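Putative triphosphoribosyl-dephospho-coA synthase (Archaeoglobus fulgidus DSM 4304, PDB 3H9P) is of unknown function but may bind ATP and act as a triphosphoribosyl-dephospho-CoA synthase. Local coordinates at residues F24-E29 with V44-R49; W136-P141 with E149-F154; A161-S166 with Y178-S183; T203-K208 with K216-K221. All coordinates share one frame; numbering follows the deposited sequence.

The four contacts are a worked example of how an all-helical chain is built from neighbours in sequence: each joins two consecutive helices, and the pairs follow one another in series. Interactions 1 and 2 lie apart, their nearest atoms about 12 Å from each other. Interaction 2 comes within about 8 Å of interaction 3 between nearest atoms, and helix 145-151 leads into helix 155-167. Interactions 3 and 4 touch, with centres 16 Å apart; Tyr179 OH lies 3.1 Å from Asp219 OD2, and Ser183 packs on Thr203 and Glu207. A glycerol, probably from the crystallisation liquor, sits beside Pro25 in interaction 1.

Interaction 1: residues F24-E29 with V44-R49; sequences FPAFLE and VKESMR
Glu46 reaches across to Ala26 with chi1 at -94°, turned off a staggered position, and a chain extended beyond CG, which carries its carboxylate to the start of the facing helix. There Glu46 OE1 accepts a hydrogen bond from Ala26 N at 3.2 Å. The bond is bent, 136° at the hydrogen, and the donor comes to the syn side, 30° out of the carboxylate plane. Around it the contact is carbon against oxygen: Pro25 CB lies 3.5 Å from Glu46 OE1, and Ala26 CB stands 3.7 Å from the same oxygen. The two helices, 24-33 and 36-46, form a helical hairpin in which the last turn of the second meets the first turn of the first. Glu29, whose OE1 is 5.2 Å from Glu46 OE2, has its own salt bridges to Lys33 and Arg42. Ala26 N belongs to a first turn, where amides lack a carbonyl partner within the helix, so the carboxylate supplies an acceptor and probably interacts favourably with the helix dipole.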
loop_
_atom_site.group_PDB
_atom_site.type_symbol
_atom_site.label_atom_id
_atom_site.label_comp_id
_atom_site.label_asym_id
_atom_site.label_seq_id
_atom_site.Cartn_x
_atom_site.Cartn_y
_atom_site.Cartn_z
ATOM N N PHE A 24 -20.837 -20.771 2.969
ATOM C CA PHE A 24 -21.564 -21.408 1.899
ATOM C C PHE A 24 -22.937 -20.739 1.567
ATOM O O PHE A 24 -23.226 -20.533 0.404
ATOM C CB PHE A 24 -21.718 -22.890 2.199
ATOM C CG PHE A 24 -22.164 -23.692 1.033
ATOM C CD1 PHE A 24 -21.246 -24.113 0.089
ATOM C CD2 PHE A 24 -23.511 -24.036 0.890
ATOM C CE1 PHE A 24 -21.685 -24.873 -1.019
ATOM C CE2 PHE A 24 -23.952 -24.822 -0.162
ATOM C CZ PHE A 24 -23.044 -25.245 -1.119
ATOM N N PRO A 25 -23.762 -20.397 2.583
ATOM C CA PRO A 25 -24.988 -19.664 2.241
ATOM C C PRO A 25 -24.766 -18.355 1.462
ATOM O O PRO A 25 -25.563 -18.048 0.566
ATOM C CB PRO A 25 -25.642 -19.358 3.605
ATOM C CG PRO A 25 -25.121 -20.426 4.527
ATOM C CD PRO A 25 -23.695 -20.725 4.027
ATOM N N ALA A 26 -23.724 -17.591 1.811
ATOM C CA ALA A 26 -23.335 -16.398 1.053
ATOM C C ALA A 26 -22.977 -16.756 -0.384
ATOM O O ALA A 26 -23.355 -16.051 -1.320
ATOM C CB ALA A 26 -22.116 -15.723 1.712
ATOM N N PHE A 27 -22.240 -17.855 -0.550
ATOM C CA PHE A 27 -21.852 -18.310 -1.879
ATOM C C PHE A 27 -23.066 -18.656 -2.733
ATOM O O PHE A 27 -23.108 -18.298 -3.917
ATOM C CB PHE A 27 -20.892 -19.507 -1.821
ATOM C CG PHE A 27 -19.528 -19.190 -1.282
ATOM C CD1 PHE A 27 -18.994 -17.910 -1.363
ATOM C CD2 PHE A 27 -18.761 -20.185 -0.709
ATOM C CE1 PHE A 27 -17.707 -17.620 -0.866
ATOM C CE2 PHE A 27 -17.471 -19.897 -0.209
ATOM C CZ PHE A 27 -16.969 -18.599 -0.289
ATOM N N LEU A 28 -24.055 -19.332 -2.152
ATOM C CA LEU A 28 -25.308 -19.637 -2.875
ATOM C C LEU A 28 -26.035 -18.345 -3.275
ATOM O O LEU A 28 -26.557 -18.216 -4.394
ATOM C CB LEU A 28 -26.217 -20.552 -2.058
ATOM C CG LEU A 28 -25.717 -21.983 -1.761
ATOM C CD1 LEU A 28 -26.741 -22.770 -0.978
ATOM C CD2 LEU A 28 -25.338 -22.728 -3.059
ATOM N N GLU A 29 -26.006 -17.368 -2.384
ATOM C CA GLU A 29 -26.550 -16.066 -2.716
ATOM C C GLU A 29 -25.834 -15.382 -3.919
ATOM O O GLU A 29 -26.488 -14.886 -4.820
ATOM C CB GLU A 29 -26.600 -15.195 -1.469
ATOM C CG GLU A 29 -27.060 -13.821 -1.706
ATOM C CD GLU A 29 -27.584 -13.146 -0.426
ATOM O OE1 GLU A 29 -27.100 -13.478 0.692
ATOM O OE2 GLU A 29 -28.499 -12.298 -0.553
ATOM N N VAL A 44 -17.824 -12.457 4.431
ATOM C CA VAL A 44 -16.957 -12.085 5.543
ATOM C C VAL A 44 -17.730 -12.046 6.845
ATOM O O VAL A 44 -17.277 -12.586 7.853
ATOM C CB VAL A 44 -16.227 -10.720 5.299
ATOM C CG1 VAL A 44 -15.535 -10.238 6.564
ATOM C CG2 VAL A 44 -15.241 -10.845 4.166
ATOM N N LYS A 45 -18.884 -11.379 6.839
ATOM C CA LYS A 45 -19.693 -11.332 8.052
ATOM C C LYS A 45 -20.072 -12.755 8.462
ATOM O O LYS A 45 -20.010 -13.107 9.638
ATOM C CB LYS A 45 -20.927 -10.472 7.849
ATOM C CG LYS A 45 -20.634 -8.985 7.739
ATOM C CD LYS A 45 -21.930 -8.200 7.617
ATOM C CE LYS A 45 -21.682 -6.727 7.449
ATOM N NZ LYS A 45 -22.925 -5.949 7.728
ATOM N N GLU A 46 -20.395 -13.596 7.491
ATOM C CA GLU A 46 -20.931 -14.916 7.809
ATOM C C GLU A 46 -19.939 -15.831 8.486
ATOM O O GLU A 46 -20.190 -16.316 9.581
ATOM C CB GLU A 46 -21.528 -15.601 6.576
ATOM C CG GLU A 46 -23.000 -15.360 6.451
ATOM C CD GLU A 46 -23.654 -16.123 5.313
ATOM O OE1 GLU A 46 -23.176 -17.236 4.936
ATOM O OE2 GLU A 46 -24.679 -15.590 4.806
ATOM N N SER A 47 -18.814 -16.069 7.822
ATOM C CA SER A 47 -17.848 -17.023 8.313
ATOM C C SER A 47 -17.086 -16.476 9.534
ATOM O O SER A 47 -16.097 -17.066 9.981
ATOM C CB SER A 47 -16.901 -17.399 7.193
ATOM O OG SER A 47 -16.194 -16.259 6.784
HETATM N N MSE A 48 -17.591 -15.372 10.081
HETATM C CA MSE A 48 -16.996 -14.678 11.211
HETATM C C MSE A 48 -18.027 -14.601 12.339
HETATM O O MSE A 48 -17.758 -14.057 13.416
HETATM C CB MSE A 48 -16.619 -13.277 10.745
HETATM C CG MSE A 48 -15.861 -12.410 11.708
HETATM SE SE MSE A 48 -15.318 -10.747 10.804
HETATM C CE MSE A 48 -13.832 -11.383 9.706
ATOM N N ARG A 49 -19.213 -15.150 12.066
ATOM C CA ARG A 49 -20.308 -15.198 13.023
ATOM C C ARG A 49 -19.774 -15.716 14.341
ATOM O O ARG A 49 -20.003 -15.123 15.403
ATOM C CB ARG A 49 -21.422 -16.111 12.510
#

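Interaction 2: residues W136-P141 with E149-F154; sequences WMKMAP and ELVDGF
Met137 and Lys138 meet Leu150 and Val151 where two short helices, 133-138 and 145-151, pack together as a helix-loop-helix unit of this all-helical fold. The contact itself is apolar. Val151 pushes its CG2 methyl between the two residues opposite: CG2 lies 3.6 Å from Met137 CB, and on the other residue it meets Lys138 CG, also at 3.6 Å. The lysine and valine side chains cross at about a right angle, and the lysine touches through CG, near the root of its chain. Selenomethionine Met137 adds its CG, 3.9 Å from Leu150 CB and close to the CD2 methyl of the same leucine.

Polar bonds lie around this patch. The ammonium of Lys138 leaves the contact and makes salt bridges to Glu124 and Glu125 of the second subunit, which places this corner at the dimer interface. Val151 O accepts from both Arg84 and Tyr134. Beyond the helix, Gly153 takes up a positive phi of 80°, and the chain turns back so that Phe154 N donates to Glu149 O at 2.9 Å.

One further contact is aromatic. Bent at chi2 (-52°) and chi3 (89°), the Met137 chain swings away from Leu150, and its CE methyl comes to rest 3.5 Å above the plane of the Trp136 ring, toward its rim.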
loop_
_atom_site.group_PDB
_atom_site.type_symbol
_atom_site.label_atom_id
_atom_site.label_comp_id
_atom_site.label_asym_id
_atom_site.label_seq_id
_atom_site.Cartn_x
_atom_site.Cartn_y
_atom_site.Cartn_z
ATOM N N TRP A 136 -10.560 0.194 -9.217
ATOM C CA TRP A 136 -9.855 0.292 -7.959
ATOM C C TRP A 136 -8.655 -0.650 -7.981
ATOM O O TRP A 136 -7.516 -0.216 -7.787
ATOM C CB TRP A 136 -10.793 -0.064 -6.812
ATOM C CG TRP A 136 -10.282 0.373 -5.476
ATOM C CD1 TRP A 136 -9.347 1.331 -5.231
ATOM C CD2 TRP A 136 -10.728 -0.088 -4.196
ATOM N NE1 TRP A 136 -9.151 1.473 -3.881
ATOM C CE2 TRP A 136 -9.994 0.626 -3.218
ATOM C CE3 TRP A 136 -11.672 -1.050 -3.778
ATOM C CZ2 TRP A 136 -10.164 0.417 -1.833
ATOM C CZ3 TRP A 136 -11.841 -1.272 -2.385
ATOM C CH2 TRP A 136 -11.086 -0.538 -1.437
HETATM N N MSE A 137 -8.925 -1.931 -8.259
HETATM C CA MSE A 137 -7.897 -2.967 -8.318
HETATM C C MSE A 137 -6.805 -2.628 -9.346
HETATM O O MSE A 137 -5.643 -2.974 -9.111
HETATM C CB MSE A 137 -8.490 -4.359 -8.601
HETATM C CG MSE A 137 -9.311 -4.983 -7.480
HETATM SE SE MSE A 137 -8.451 -5.065 -5.699
HETATM C CE MSE A 137 -9.035 -3.333 -5.005
ATOM N N LYS A 138 -7.138 -1.935 -10.446
ATOM C CA LYS A 138 -6.099 -1.518 -11.389
ATOM C C LYS A 138 -5.158 -0.477 -10.775
ATOM O O LYS A 138 -4.111 -0.191 -11.343
ATOM C CB LYS A 138 -6.660 -0.938 -12.694
ATOM C CG LYS A 138 -7.366 -1.919 -13.649
ATOM C CD LYS A 138 -7.746 -1.221 -14.990
ATOM C CE LYS A 138 -6.699 -0.174 -15.367
ATOM N NZ LYS A 138 -7.083 0.651 -16.546
HETATM N N MSE A 139 -5.513 0.105 -9.635
HETATM C CA MSE A 139 -4.619 1.098 -9.027
HETATM C C MSE A 139 -3.778 0.565 -7.860
HETATM O O MSE A 139 -3.052 1.308 -7.219
HETATM C CB MSE A 139 -5.406 2.315 -8.594
HETATM C CG MSE A 139 -5.927 3.063 -9.767
HETATM SE SE MSE A 139 -7.187 4.422 -9.221
HETATM C CE MSE A 139 -8.189 3.499 -7.853
ATOM N N ALA A 140 -3.907 -0.716 -7.575
ATOM C CA ALA A 140 -3.134 -1.327 -6.516
ATOM C C ALA A 140 -1.644 -1.489 -6.886
ATOM O O ALA A 140 -1.300 -1.545 -8.052
ATOM C CB ALA A 140 -3.757 -2.673 -6.139
ATOM N N PRO A 141 -0.761 -1.575 -5.883
ATOM C CA PRO A 141 0.652 -1.801 -6.241
ATOM C C PRO A 141 0.859 -3.202 -6.830
ATOM O O PRO A 141 0.008 -4.063 -6.647
ATOM C CB PRO A 141 1.397 -1.612 -4.919
ATOM C CG PRO A 141 0.349 -1.849 -3.827
ATOM C CD PRO A 141 -0.994 -1.481 -4.428
ATOM N N GLU A 149 -4.938 -10.660 -9.874
ATOM C CA GLU A 149 -5.931 -11.670 -10.287
ATOM C C GLU A 149 -7.286 -11.045 -10.678
ATOM O O GLU A 149 -7.978 -11.522 -11.593
ATOM C CB GLU A 149 -6.200 -12.664 -9.134
ATOM C CG GLU A 149 -5.028 -13.555 -8.809
ATOM C CD GLU A 149 -4.758 -14.562 -9.906
ATOM O OE1 GLU A 149 -5.433 -15.606 -9.961
ATOM O OE2 GLU A 149 -3.884 -14.297 -10.728
ATOM N N LEU A 150 -7.704 -10.019 -9.945
ATOM C CA LEU A 150 -9.005 -9.459 -10.216
ATOM C C LEU A 150 -8.959 -8.686 -11.524
ATOM O O LEU A 150 -9.995 -8.539 -12.196
ATOM C CB LEU A 150 -9.514 -8.605 -9.042
ATOM C CG LEU A 150 -10.523 -9.378 -8.139
ATOM C CD1 LEU A 150 -9.871 -10.536 -7.460
ATOM C CD2 LEU A 150 -11.213 -8.488 -7.104
ATOM N N VAL A 151 -7.764 -8.232 -11.899
ATOM C CA VAL A 151 -7.618 -7.406 -13.082
ATOM C C VAL A 151 -7.213 -8.165 -14.374
ATOM O O VAL A 151 -7.569 -7.751 -15.446
ATOM C CB VAL A 151 -6.662 -6.190 -12.825
ATOM C CG1 VAL A 151 -6.183 -5.598 -14.126
ATOM C CG2 VAL A 151 -7.367 -5.107 -11.991
ATOM N N ASP A 152 -6.481 -9.265 -14.263
ATOM C CA ASP A 152 -5.881 -9.882 -15.426
ATOM C C ASP A 152 -6.497 -11.218 -15.726
ATOM O O ASP A 152 -5.845 -12.040 -16.320
ATOM C CB ASP A 152 -4.367 -10.100 -15.223
ATOM C CG ASP A 152 -4.033 -11.178 -14.114
ATOM O OD1 ASP A 152 -4.882 -12.042 -13.672
ATOM O OD2 ASP A 152 -2.867 -11.149 -13.678
ATOM N N GLY A 153 -7.708 -11.476 -15.260
ATOM C CA GLY A 153 -8.344 -12.751 -15.535
ATOM C C GLY A 153 -7.912 -13.923 -14.664
ATOM O O GLY A 153 -8.011 -15.060 -15.084
ATOM N N PHE A 154 -7.425 -13.676 -13.458
ATOM C CA PHE A 154 -7.135 -14.794 -12.556
ATOM C C PHE A 154 -6.011 -15.729 -13.069
ATOM O O PHE A 154 -6.099 -16.948 -12.953
ATOM C CB PHE A 154 -8.425 -15.597 -12.241
ATOM C CG PHE A 154 -9.396 -14.846 -11.365
ATOM C CD1 PHE A 154 -9.329 -14.957 -9.972
ATOM C CD2 PHE A 154 -10.349 -14.019 -11.929
ATOM C CE1 PHE A 154 -10.179 -14.251 -9.174
ATOM C CE2 PHE A 154 -11.232 -13.310 -11.132
ATOM C CZ PHE A 154 -11.148 -13.420 -9.731
#

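Interaction 3: residues A161-S166 with Y178-S183; sequences AKFLLS and YYHLLS
Phe163 and His180 project toward each other from helices 155-167 and 171-182, their CA atoms 9.1 Å apart, a spacing that leaves two rings to bridge the gap. Both have CG anti to the backbone N (chi1 -173° for Phe163, -178° for His180), which sends each ring outward to the other. They form an offset stack, with centroids 4.5 Å apart and planes inclined at 27°. Phe163 CE1 lies over one face of the imidazole toward its rim, 3.6 Å from His180 ND1, while CZ reaches back to the histidine CB. The stack lies at the surface of a helical hairpin, and Phe163 also packs on Glu176 and Leu177 of the second helix. An alanine in place of His180 is likely to leave the Phe163 ring without its stacking partner and freer to turn. Along the second helix, Tyr179 O is gripped twice: Ser183 N and Ser183 OG approach it from opposite faces of its plane, the hydroxyl at 2.7 Å.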
loop_
_atom_site.group_PDB
_atom_site.type_symbol
_atom_site.label_atom_id
_atom_site.label_comp_id
_atom_site.label_asym_id
_atom_site.label_seq_id
_atom_site.Cartn_x
_atom_site.Cartn_y
_atom_site.Cartn_z
ATOM N N ALA A 161 -4.631 -24.145 -11.033
ATOM C CA ALA A 161 -5.598 -25.180 -11.371
ATOM C C ALA A 161 -4.964 -26.246 -12.290
ATOM O O ALA A 161 -5.070 -27.458 -12.055
ATOM C CB ALA A 161 -6.825 -24.572 -12.007
ATOM N N LYS A 162 -4.268 -25.781 -13.315
ATOM C CA LYS A 162 -3.519 -26.669 -14.184
ATOM C C LYS A 162 -2.494 -27.518 -13.402
ATOM O O LYS A 162 -2.308 -28.689 -13.706
ATOM C CB LYS A 162 -2.846 -25.863 -15.274
ATOM C CG LYS A 162 -3.811 -25.128 -16.203
ATOM C CD LYS A 162 -3.022 -24.360 -17.287
ATOM C CE LYS A 162 -3.912 -23.969 -18.451
ATOM N NZ LYS A 162 -3.399 -22.770 -19.198
ATOM N N PHE A 163 -1.858 -26.945 -12.384
ATOM C CA PHE A 163 -0.909 -27.689 -11.572
ATOM C C PHE A 163 -1.614 -28.890 -10.914
ATOM O O PHE A 163 -1.150 -30.036 -11.021
ATOM C CB PHE A 163 -0.319 -26.747 -10.530
ATOM C CG PHE A 163 0.815 -27.327 -9.697
ATOM C CD1 PHE A 163 2.141 -27.105 -10.053
ATOM C CD2 PHE A 163 0.547 -27.999 -8.509
ATOM C CE1 PHE A 163 3.197 -27.592 -9.266
ATOM C CE2 PHE A 163 1.577 -28.504 -7.714
ATOM C CZ PHE A 163 2.913 -28.291 -8.083
ATOM N N LEU A 164 -2.737 -28.615 -10.247
ATOM C CA LEU A 164 -3.566 -29.628 -9.570
ATOM C C LEU A 164 -4.052 -30.690 -10.520
ATOM O O LEU A 164 -3.927 -31.893 -10.239
ATOM C CB LEU A 164 -4.780 -28.989 -8.887
ATOM C CG LEU A 164 -4.533 -28.111 -7.649
ATOM C CD1 LEU A 164 -5.792 -27.277 -7.297
ATOM C CD2 LEU A 164 -3.972 -28.914 -6.403
ATOM N N LEU A 165 -4.616 -30.240 -11.642
ATOM C CA LEU A 165 -5.112 -31.147 -12.652
ATOM C C LEU A 165 -4.037 -32.111 -13.143
ATOM O O LEU A 165 -4.349 -33.266 -13.369
ATOM C CB LEU A 165 -5.746 -30.401 -13.829
ATOM C CG LEU A 165 -7.016 -29.569 -13.592
ATOM C CD1 LEU A 165 -7.499 -29.119 -14.960
ATOM C CD2 LEU A 165 -8.109 -30.354 -12.836
ATOM N N SER A 166 -2.783 -31.673 -13.298
ATOM C CA SER A 166 -1.752 -32.636 -13.744
ATOM C C SER A 166 -1.408 -33.627 -12.658
ATOM O O SER A 166 -0.839 -34.676 -12.926
ATOM C CB SER A 166 -0.494 -31.974 -14.316
ATOM O OG SER A 166 0.110 -31.121 -13.383
ATOM N N TYR A 178 0.442 -25.613 -2.762
ATOM C CA TYR A 178 0.728 -24.580 -1.789
ATOM C C TYR A 178 2.215 -24.224 -1.781
ATOM O O TYR A 178 2.579 -23.035 -1.822
ATOM C CB TYR A 178 0.232 -25.010 -0.403
ATOM C CG TYR A 178 0.582 -24.043 0.692
ATOM C CD1 TYR A 178 -0.140 -22.857 0.856
ATOM C CD2 TYR A 178 1.642 -24.310 1.564
ATOM C CE1 TYR A 178 0.190 -21.946 1.895
ATOM C CE2 TYR A 178 1.984 -23.431 2.569
ATOM C CZ TYR A 178 1.259 -22.247 2.739
ATOM O OH TYR A 178 1.600 -21.379 3.750
ATOM N N TYR A 179 3.084 -25.232 -1.735
ATOM C CA TYR A 179 4.526 -24.934 -1.703
ATOM C C TYR A 179 5.054 -24.334 -3.005
ATOM O O TYR A 179 5.899 -23.415 -2.987
ATOM C CB TYR A 179 5.366 -26.092 -1.139
ATOM C CG TYR A 179 5.109 -26.286 0.358
ATOM C CD1 TYR A 179 5.848 -25.581 1.315
ATOM C CD2 TYR A 179 4.106 -27.146 0.808
ATOM C CE1 TYR A 179 5.611 -25.738 2.680
ATOM C CE2 TYR A 179 3.860 -27.317 2.180
ATOM C CZ TYR A 179 4.614 -26.592 3.110
ATOM O OH TYR A 179 4.375 -26.740 4.469
ATOM N N HIS A 180 4.501 -24.804 -4.127
ATOM C CA HIS A 180 4.721 -24.174 -5.409
ATOM C C HIS A 180 4.404 -22.677 -5.381
ATOM O O HIS A 180 5.224 -21.865 -5.821
ATOM C CB HIS A 180 3.840 -24.834 -6.433
ATOM C CG HIS A 180 4.010 -24.298 -7.811
ATOM N ND1 HIS A 180 5.123 -24.575 -8.583
ATOM C CD2 HIS A 180 3.191 -23.535 -8.580
ATOM C CE1 HIS A 180 4.983 -24.007 -9.770
ATOM N NE2 HIS A 180 3.825 -23.367 -9.793
ATOM N N LEU A 181 3.198 -22.308 -4.923
ATOM C CA LEU A 181 2.841 -20.884 -4.913
ATOM C C LEU A 181 3.720 -20.145 -3.886
ATOM O O LEU A 181 4.207 -19.041 -4.151
ATOM C CB LEU A 181 1.344 -20.672 -4.664
ATOM C CG LEU A 181 0.378 -21.293 -5.696
ATOM C CD1 LEU A 181 -1.127 -21.237 -5.290
ATOM C CD2 LEU A 181 0.578 -20.654 -7.029
ATOM N N LEU A 182 3.964 -20.781 -2.743
ATOM C CA LEU A 182 4.849 -20.212 -1.739
ATOM C C LEU A 182 6.258 -19.890 -2.303
ATOM O O LEU A 182 6.831 -18.823 -2.003
ATOM C CB LEU A 182 4.928 -21.131 -0.506
ATOM C CG LEU A 182 5.411 -20.527 0.828
ATOM C CD1 LEU A 182 4.454 -19.418 1.368
ATOM C CD2 LEU A 182 5.624 -21.621 1.855
ATOM N N SER A 183 6.818 -20.761 -3.139
ATOM C CA SER A 183 8.147 -20.431 -3.719
ATOM C C SER A 183 8.162 -19.442 -4.890
ATOM O O SER A 183 9.233 -19.089 -5.388
ATOM C CB SER A 183 9.042 -21.659 -4.028
ATOM O OG SER A 183 8.387 -22.891 -3.885
#

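Interaction 4: residues T203-K208 with K216-K221; sequences TEWAEK and KELDEK
Trp205 lies across both Leu218 and Lys221, crossing each side chain at about a right angle. Leu218 CD1 fits the inner part of the indole, 3.8 Å from Trp205 CE3 and equally near its CB. The other branch of the leucine, CD2, passes over the backbone of the next residue, 3.9 Å from Ala206 CA. Farther out, CD and CE of Lys221 approach the six-membered ring, and its CE comes within 3.3 Å of Trp205 CH2, a tight approach made obliquely to the ring. The lysine chain bends at chi2 (-138°) to bring CD and CE to that ring, and its ammonium has a long, weak ion pair with Asp225. Replacing Trp205 with an alanine would probably open a gap beside Leu218 CD1 and leave the stem of Lys221 without its aromatic neighbour.

In the next shell, Tyr198 meets the indole edge-to-face, while Leu182 packs on both Ala206 and Leu218. The axes of segments 203-208 and 216-221 run at 156° with a closest approach of 10.3 Å, the arrangement of an antiparallel helical hairpin.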
loop_
_atom_site.group_PDB
_atom_site.type_symbol
_atom_site.label_atom_id
_atom_site.label_comp_id
_atom_site.label_asym_id
_atom_site.label_seq_id
_atom_site.Cartn_x
_atom_site.Cartn_y
_atom_site.Cartn_z
ATOM N N THR A 203 10.157 -17.337 -0.185
ATOM C CA THR A 203 10.166 -18.022 -1.460
ATOM C C THR A 203 11.401 -18.915 -1.535
ATOM O O THR A 203 11.291 -20.073 -1.930
ATOM C CB THR A 203 10.064 -17.082 -2.638
ATOM O OG1 THR A 203 11.255 -16.316 -2.708
ATOM C CG2 THR A 203 8.861 -16.153 -2.475
ATOM N N GLU A 204 12.546 -18.418 -1.067
ATOM C CA GLU A 204 13.794 -19.208 -1.122
ATOM C C GLU A 204 13.783 -20.395 -0.170
ATOM O O GLU A 204 14.343 -21.462 -0.498
ATOM C CB GLU A 204 15.029 -18.335 -0.893
ATOM C CG GLU A 204 15.166 -17.283 -1.977
ATOM C CD GLU A 204 16.169 -16.188 -1.657
ATOM O OE1 GLU A 204 16.515 -16.032 -0.470
ATOM O OE2 GLU A 204 16.603 -15.477 -2.598
ATOM N N TRP A 205 13.166 -20.204 1.003
ATOM C CA TRP A 205 13.070 -21.293 1.975
ATOM C C TRP A 205 12.056 -22.286 1.479
ATOM O O TRP A 205 12.265 -23.497 1.588
ATOM C CB TRP A 205 12.654 -20.806 3.362
ATOM C CG TRP A 205 13.614 -19.831 3.987
ATOM C CD1 TRP A 205 14.963 -19.735 3.755
ATOM C CD2 TRP A 205 13.300 -18.823 4.949
ATOM N NE1 TRP A 205 15.499 -18.714 4.500
ATOM C CE2 TRP A 205 14.502 -18.140 5.247
ATOM C CE3 TRP A 205 12.124 -18.432 5.597
ATOM C CZ2 TRP A 205 14.559 -17.085 6.180
ATOM C CZ3 TRP A 205 12.175 -17.371 6.498
ATOM C CH2 TRP A 205 13.384 -16.710 6.778
ATOM N N ALA A 206 10.959 -21.774 0.907
ATOM C CA ALA A 206 9.937 -22.659 0.353
ATOM C C ALA A 206 10.534 -23.554 -0.716
ATOM O O ALA A 206 10.263 -24.740 -0.712
ATOM C CB ALA A 206 8.697 -21.890 -0.189
ATOM N N GLU A 207 11.348 -23.011 -1.618
ATOM C CA GLU A 207 11.799 -23.836 -2.753
ATOM C C GLU A 207 12.787 -24.898 -2.283
ATOM O O GLU A 207 13.068 -25.842 -2.985
ATOM C CB GLU A 207 12.374 -23.007 -3.911
ATOM C CG GLU A 207 13.608 -22.220 -3.579
ATOM C CD GLU A 207 14.089 -21.342 -4.733
ATOM O OE1 GLU A 207 13.466 -21.370 -5.822
ATOM O OE2 GLU A 207 15.120 -20.647 -4.557
ATOM N N LYS A 208 13.295 -24.737 -1.072
ATOM C CA LYS A 208 14.248 -25.699 -0.566
ATOM C C LYS A 208 13.599 -26.587 0.477
ATOM O O LYS A 208 14.231 -27.525 0.971
ATOM C CB LYS A 208 15.521 -24.999 -0.049
ATOM C CG LYS A 208 16.447 -24.581 -1.189
ATOM C CD LYS A 208 17.737 -23.898 -0.731
ATOM C CE LYS A 208 17.544 -22.384 -0.573
ATOM N NZ LYS A 208 17.076 -21.713 -1.842
ATOM N N LYS A 216 7.772 -28.765 7.946
ATOM C CA LYS A 216 7.313 -28.421 9.284
ATOM C C LYS A 216 8.227 -27.367 9.901
ATOM O O LYS A 216 7.758 -26.370 10.462
ATOM C CB LYS A 216 7.258 -29.664 10.146
ATOM C CG LYS A 216 7.170 -29.382 11.625
ATOM C CD LYS A 216 5.732 -29.134 12.090
ATOM C CE LYS A 216 5.515 -29.787 13.478
ATOM N NZ LYS A 216 5.347 -31.268 13.399
ATOM N N GLU A 217 9.533 -27.595 9.783
ATOM C CA GLU A 217 10.538 -26.618 10.164
ATOM C C GLU A 217 10.074 -25.243 9.739
ATOM O O GLU A 217 9.856 -24.365 10.571
ATOM C CB GLU A 217 11.834 -26.923 9.430
ATOM C CG GLU A 217 13.077 -26.848 10.267
ATOM C CD GLU A 217 14.237 -27.555 9.591
ATOM O OE1 GLU A 217 14.143 -27.784 8.356
ATOM O OE2 GLU A 217 15.229 -27.882 10.279
ATOM N N LEU A 218 9.890 -25.081 8.431
ATOM C CA LEU A 218 9.495 -23.814 7.860
ATOM C C LEU A 218 8.211 -23.330 8.491
ATOM O O LEU A 218 8.140 -22.191 8.935
ATOM C CB LEU A 218 9.356 -23.903 6.344
ATOM C CG LEU A 218 8.894 -22.635 5.611
ATOM C CD1 LEU A 218 9.801 -21.429 5.859
ATOM C CD2 LEU A 218 8.826 -22.919 4.107
ATOM N N ASP A 219 7.208 -24.197 8.563
ATOM C CA ASP A 219 5.921 -23.782 9.095
ATOM C C ASP A 219 6.122 -23.214 10.474
ATOM O O ASP A 219 5.606 -22.136 10.792
ATOM C CB ASP A 219 4.949 -24.957 9.140
ATOM C CG ASP A 219 4.353 -25.268 7.782
ATOM O OD1 ASP A 219 4.317 -24.339 6.935
ATOM O OD2 ASP A 219 3.938 -26.430 7.553
ATOM N N GLU A 220 6.921 -23.917 11.272
ATOM C CA GLU A 220 7.196 -23.498 12.634
ATOM C C GLU A 220 8.041 -22.229 12.741
ATOM O O GLU A 220 7.970 -21.518 13.760
ATOM C CB GLU A 220 7.835 -24.627 13.433
ATOM C CG GLU A 220 7.469 -24.565 14.875
ATOM C CD GLU A 220 8.457 -25.298 15.760
ATOM O OE1 GLU A 220 8.729 -26.496 15.491
ATOM O OE2 GLU A 220 8.958 -24.663 16.721
ATOM N N LYS A 221 8.846 -21.954 11.714
ATOM C CA LYS A 221 9.633 -20.720 11.721
ATOM C C LYS A 221 8.735 -19.518 11.444
ATOM O O LYS A 221 8.810 -18.494 12.130
ATOM C CB LYS A 221 10.784 -20.763 10.726
ATOM C CG LYS A 221 11.771 -19.614 10.956
ATOM C CD LYS A 221 12.242 -18.962 9.635
ATOM C CE LYS A 221 13.185 -17.801 9.918
ATOM N NZ LYS A 221 13.776 -17.895 11.287
#